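Local coordinates for protein naphthalene dioxygenase large subunit (Rhodococcus sp., PDB 2B1X) that forms the large subunit of a Rieske-type oxygenase, carrying an Fe2/S2 cluster in one domain and a mononuclear iron in another, at residues I28-V33 against F387-E392; Q8-G13 against L434-S439. All coordinates share one frame; numbering follows the deposited sequence.

Contact 1. Residues I28-V33 against F387-E392; sequences INDPEV and FAKTGE
Lys389 reaches from the loop between helix 369-382 and strand 392-394 to Asp30, the N-cap residue of helix 31-40, and the two side chains form a surface salt bridge within this Rieske-type oxygenase subunit. From the backbone outward, the lysine CB points toward 28-33, and CG stands anti to the carbonyl carbon (chi1 -86°); beyond CG the chain runs extended, which carries the amine across to the other segment. CE is the first atom to meet something: it lies 3.0 Å from Asn29 O and 3.4 Å from Asp30 OD2. NZ then makes a hydrogen bond of 2.8 Å to Asp30 OD2, arriving on the anti lone pair, away from the other carboxylate oxygen. Asn29 O is also near NZ, but the angle is too poor for a bond. The two charged side chains cross at about a right angle.

The carboxylate divides its work. While OD2 takes the amine, OD1 caps the helix, accepting from Val33 N at 3.1 Å and weakly from Glu32 N. Helix start and loop are thus tied through one aspartate, and the nearby ammonium probably helps keep it ionised. Asn29 ND2 turns to Thr380 O on helix 369-382, a second tie to the same part of the catalytic domain. The same loop is also gripped by the second subunit, whose Arg143 bonds to both Phe387 O and Thr390 OG1. That same carbonyl, Phe387 O, also accepts from Thr390 OG1 at 2.8 Å, in the carbonyl plane and on a lone pair.

Contact 2. Residues Q8-G13 against L434-S439; sequences QTLQKG and LMLAES
This is an apolar contact between the N-terminal helix 4-16 and the last part of helix 422-436, so it brings the two ends of the chain together. Leu10 is the central residue, facing both Met435 and Leu436. Its CD1 rests 3.8 Å from Met435 CB, the two side chains crossing at about a right angle, while its own CB sits 3.8 Å from Leu436 CG. Leu436 spreads both methyls over the N-terminal helix: CD1 lies against Leu10 CB and Leu10 C, and CD2 reaches Gln11 CG at 4.1 Å. Gln11 thus adds the aliphatic part of its chain at the exposed margin. Met435, bent at chi2 (-63°) and chi3 (-78°), offers CB to Leu10, and its side chain also packs on Val36 and Glu37 of helix 31-40. Two residues beyond Leu436, Glu438 forms salt bridges to Arg7 and Arg40, adding a polar clasp beside the leucines. The whole is a small apolar helix-to-helix interface in which leucine branches meet the CB of Met435 and the CG of Gln11, here joining the terminal helices of a Rieske oxygenase large subunit.

Both contacts lie far from the chain's centre and on the same side of it, their own centres 15 Å apart, yet their chemistry differs. Contact 1 is a surface contact, held by a salt bridge whose aspartate also caps a helix; contact 2 is partly buried and rests on apolar side-chain contacts. Each ties an N-terminal element to one from the late part of the chain: the start of helix 31-40 in contact 1, helix 4-16 in contact 2. Helix 31-40 links the two, since Val33 O touches Met435 CE at 3.8 Å. A second subunit meets the 387-392 loop, whereas no other protein chain touches the segments of contact 2.

Contact 1. Residues I28-V33 against F387-E392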
loop_
_atom_site.group_PDB
_atom_site.type_symbol
_atom_site.label_atom_id
_atom_site.label_comp_id
_atom_site.label_asym_id
_atom_site.label_seq_id
_atom_site.Cartn_x
_atom_site.Cartn_y
_atom_site.Cartn_z
ATOM N N ILE A 28 -19.080 6.660 11.066
ATOM C CA ILE A 28 -17.914 5.888 11.461
ATOM C C ILE A 28 -16.769 5.837 10.436
ATOM O O ILE A 28 -15.605 6.109 10.770
ATOM C CB ILE A 28 -18.328 4.448 11.912
ATOM C CG1 ILE A 28 -19.153 4.514 13.206
ATOM C CG2 ILE A 28 -17.104 3.582 12.135
ATOM C CD1 ILE A 28 -19.898 3.240 13.510
ATOM N N ASN A 29 -17.096 5.460 9.211
ATOM C CA ASN A 29 -16.085 5.251 8.183
ATOM C C ASN A 29 -16.573 5.852 6.857
ATOM O O ASN A 29 -17.231 5.173 6.071
ATOM C CB ASN A 29 -15.821 3.749 8.037
ATOM C CG ASN A 29 -14.772 3.437 7.003
ATOM O OD1 ASN A 29 -14.160 4.353 6.416
ATOM N ND2 ASN A 29 -14.576 2.150 6.726
ATOM N N ASP A 30 -16.275 7.123 6.635
ATOM C CA ASP A 30 -16.700 7.824 5.418
ATOM C C ASP A 30 -15.703 8.923 5.023
ATOM O O ASP A 30 -15.387 9.757 5.851
ATOM C CB ASP A 30 -18.086 8.421 5.658
ATOM C CG ASP A 30 -18.663 9.026 4.412
ATOM O OD1 ASP A 30 -18.556 10.260 4.253
ATOM O OD2 ASP A 30 -19.195 8.343 3.521
ATOM N N PRO A 31 -15.240 8.959 3.758
ATOM C CA PRO A 31 -14.232 9.951 3.346
ATOM C C PRO A 31 -14.705 11.409 3.556
ATOM O O PRO A 31 -13.910 12.227 4.000
ATOM C CB PRO A 31 -14.017 9.667 1.854
ATOM C CG PRO A 31 -14.548 8.320 1.622
ATOM C CD PRO A 31 -15.642 8.090 2.640
ATOM N N GLU A 32 -15.975 11.708 3.296
ATOM C CA GLU A 32 -16.474 13.088 3.433
ATOM C C GLU A 32 -16.572 13.448 4.921
ATOM O O GLU A 32 -16.211 14.553 5.325
ATOM C CB GLU A 32 -17.830 13.322 2.744
ATOM C CG GLU A 32 -18.158 14.820 2.616
ATOM C CD GLU A 32 -19.629 15.165 2.343
ATOM O OE1 GLU A 32 -20.454 14.242 2.139
ATOM O OE2 GLU A 32 -19.946 16.390 2.321
ATOM N N VAL A 33 -17.018 12.492 5.729
ATOM C CA VAL A 33 -17.109 12.712 7.158
ATOM C C VAL A 33 -15.698 13.025 7.638
ATOM O O VAL A 33 -15.479 14.020 8.338
ATOM C CB VAL A 33 -17.705 11.494 7.878
ATOM C CG1 VAL A 33 -17.496 11.603 9.376
ATOM C CG2 VAL A 33 -19.225 11.367 7.583
ATOM N N PHE A 387 -24.925 0.239 2.272
ATOM C CA PHE A 387 -26.142 -0.189 2.962
ATOM C C PHE A 387 -25.983 -0.153 4.494
ATOM O O PHE A 387 -26.874 0.305 5.222
ATOM C CB PHE A 387 -26.548 -1.596 2.513
ATOM C CG PHE A 387 -27.826 -2.107 3.131
ATOM C CD1 PHE A 387 -29.065 -1.571 2.789
ATOM C CD2 PHE A 387 -27.785 -3.164 4.049
ATOM C CE1 PHE A 387 -30.270 -2.074 3.372
ATOM C CE2 PHE A 387 -28.936 -3.657 4.637
ATOM C CZ PHE A 387 -30.202 -3.137 4.314
ATOM N N ALA A 388 -24.839 -0.605 4.984
ATOM C CA ALA A 388 -24.555 -0.532 6.410
ATOM C C ALA A 388 -24.721 0.925 6.937
ATOM O O ALA A 388 -25.243 1.173 8.043
ATOM C CB ALA A 388 -23.111 -1.044 6.664
ATOM N N LYS A 389 -24.315 1.864 6.097
ATOM C CA LYS A 389 -24.238 3.285 6.430
ATOM C C LYS A 389 -25.607 3.940 6.547
ATOM O O LYS A 389 -25.706 5.018 7.119
ATOM C CB LYS A 389 -23.430 4.019 5.375
ATOM C CG LYS A 389 -21.890 4.015 5.591
ATOM C CD LYS A 389 -21.252 4.704 4.356
ATOM C CE LYS A 389 -19.871 5.246 4.636
ATOM N NZ LYS A 389 -19.172 5.556 3.373
ATOM N N THR A 390 -26.644 3.297 6.014
ATOM C CA THR A 390 -28.009 3.824 6.088
ATOM C C THR A 390 -28.707 3.435 7.372
ATOM O O THR A 390 -29.812 3.898 7.676
ATOM C CB THR A 390 -28.857 3.371 4.876
ATOM O OG1 THR A 390 -29.069 1.949 4.930
ATOM C CG2 THR A 390 -28.171 3.651 3.542
ATOM N N GLY A 391 -28.054 2.596 8.165
ATOM C CA GLY A 391 -28.588 2.252 9.459
ATOM C C GLY A 391 -28.176 3.175 10.606
ATOM O O GLY A 391 -27.586 4.274 10.429
ATOM N N GLU A 392 -28.507 2.722 11.797
ATOM C CA GLU A 392 -28.296 3.500 13.004
ATOM C C GLU A 392 -27.445 2.694 14.001
ATOM O O GLU A 392 -27.383 1.456 13.934
ATOM C CB GLU A 392 -29.662 3.921 13.600
ATOM C CG GLU A 392 -30.502 2.778 14.135
ATOM C CD GLU A 392 -31.293 2.002 13.061
ATOM O OE1 GLU A 392 -30.726 1.085 12.407
ATOM O OE2 GLU A 392 -32.510 2.269 12.881
#

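Contact 2. Residues Q8-G13 against L434-S439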
loop_
_atom_site.group_PDB
_atom_site.type_symbol
_atom_site.label_atom_id
_atom_site.label_comp_id
_atom_site.label_asym_id
_atom_site.label_seq_id
_atom_site.Cartn_x
_atom_site.Cartn_y
_atom_site.Cartn_z
ATOM N N GLN A 8 -28.037 16.558 6.034
ATOM C CA GLN A 8 -29.312 16.006 6.459
ATOM C C GLN A 8 -29.084 14.888 7.456
ATOM O O GLN A 8 -29.821 14.757 8.441
ATOM C CB GLN A 8 -30.114 15.511 5.259
ATOM C CG GLN A 8 -30.804 16.651 4.454
ATOM C CD GLN A 8 -31.289 16.211 3.062
ATOM O OE1 GLN A 8 -31.455 15.010 2.795
ATOM N NE2 GLN A 8 -31.520 17.190 2.170
ATOM N N THR A 9 -28.038 14.093 7.214
ATOM C CA THR A 9 -27.694 12.993 8.128
ATOM C C THR A 9 -27.333 13.516 9.517
ATOM O O THR A 9 -27.734 12.946 10.557
ATOM C CB THR A 9 -26.528 12.176 7.551
ATOM O OG1 THR A 9 -26.961 11.440 6.406
ATOM C CG2 THR A 9 -26.092 11.082 8.514
ATOM N N LEU A 10 -26.545 14.583 9.543
ATOM C CA LEU A 10 -26.163 15.161 10.823
ATOM C C LEU A 10 -27.365 15.789 11.530
ATOM O O LEU A 10 -27.502 15.659 12.732
ATOM C CB LEU A 10 -25.027 16.175 10.649
ATOM C CG LEU A 10 -23.703 15.607 10.089
ATOM C CD1 LEU A 10 -22.764 16.725 9.571
ATOM C CD2 LEU A 10 -23.028 14.786 11.143
ATOM N N GLN A 11 -28.213 16.489 10.768
ATOM C CA GLN A 11 -29.432 17.117 11.338
ATOM C C GLN A 11 -30.363 16.078 11.927
ATOM O O GLN A 11 -30.861 16.237 13.034
ATOM C CB GLN A 11 -30.149 17.996 10.309
ATOM C CG GLN A 11 -29.404 19.304 10.043
ATOM C CD GLN A 11 -29.911 20.088 8.852
ATOM O OE1 GLN A 11 -30.625 19.556 7.994
ATOM N NE2 GLN A 11 -29.555 21.364 8.800
ATOM N N LYS A 12 -30.594 15.009 11.177
ATOM C CA LYS A 12 -31.378 13.898 11.666
ATOM C C LYS A 12 -30.728 13.285 12.929
ATOM O O LYS A 12 -31.405 13.011 13.919
ATOM C CB LYS A 12 -31.552 12.845 10.552
ATOM C CG LYS A 12 -32.657 11.817 10.901
ATOM C CD LYS A 12 -32.422 10.516 10.160
ATOM C CE LYS A 12 -33.500 9.529 10.451
ATOM N NZ LYS A 12 -33.077 8.624 11.549
ATOM N N GLY A 13 -29.409 13.122 12.892
ATOM C CA GLY A 13 -28.662 12.586 14.006
ATOM C C GLY A 13 -28.844 13.404 15.270
ATOM O O GLY A 13 -28.982 12.860 16.338
ATOM N N LEU A 434 -20.534 20.307 16.303
ATOM C CA LEU A 434 -19.328 20.887 15.723
ATOM C C LEU A 434 -19.270 20.668 14.205
ATOM O O LEU A 434 -18.857 21.556 13.480
ATOM C CB LEU A 434 -18.058 20.361 16.403
ATOM C CG LEU A 434 -17.754 20.846 17.820
ATOM C CD1 LEU A 434 -16.497 20.160 18.329
ATOM C CD2 LEU A 434 -17.557 22.384 17.865
ATOM N N MET A 435 -19.692 19.478 13.769
ATOM C CA MET A 435 -19.782 19.114 12.352
ATOM C C MET A 435 -20.719 20.049 11.572
ATOM O O MET A 435 -20.473 20.362 10.398
ATOM C CB MET A 435 -20.263 17.665 12.215
ATOM C CG MET A 435 -19.240 16.589 12.534
ATOM S SD MET A 435 -17.725 16.467 11.486
ATOM C CE MET A 435 -18.437 15.621 10.023
ATOM N N LEU A 436 -21.794 20.483 12.231
ATOM C CA LEU A 436 -22.789 21.353 11.605
ATOM C C LEU A 436 -22.512 22.849 11.766
ATOM O O LEU A 436 -23.183 23.661 11.136
ATOM C CB LEU A 436 -24.197 21.046 12.133
ATOM C CG LEU A 436 -24.901 19.827 11.557
ATOM C CD1 LEU A 436 -26.108 19.397 12.445
ATOM C CD2 LEU A 436 -25.345 20.080 10.112
ATOM N N ALA A 437 -21.537 23.213 12.589
ATOM C CA ALA A 437 -21.240 24.618 12.824
ATOM C C ALA A 437 -20.653 25.271 11.555
ATOM O O ALA A 437 -19.552 24.933 11.127
ATOM C CB ALA A 437 -20.303 24.776 14.032
ATOM N N GLU A 438 -21.415 26.181 10.943
ATOM C CA GLU A 438 -20.939 26.907 9.751
ATOM C C GLU A 438 -19.967 28.012 10.164
ATOM O O GLU A 438 -18.993 28.296 9.451
ATOM C CB GLU A 438 -22.096 27.472 8.930
ATOM C CG GLU A 438 -22.974 26.418 8.261
ATOM C CD GLU A 438 -22.224 25.535 7.260
ATOM O OE1 GLU A 438 -21.666 26.070 6.271
ATOM O OE2 GLU A 438 -22.197 24.294 7.449
ATOM N N SER A 439 -20.253 28.616 11.319
ATOM C CA SER A 439 -19.300 29.442 12.061
ATOM C C SER A 439 -19.053 28.816 13.456
ATOM O O SER A 439 -20.002 28.341 14.088
ATOM C CB SER A 439 -19.805 30.886 12.182
ATOM O OG SER A 439 -19.541 31.614 10.988
#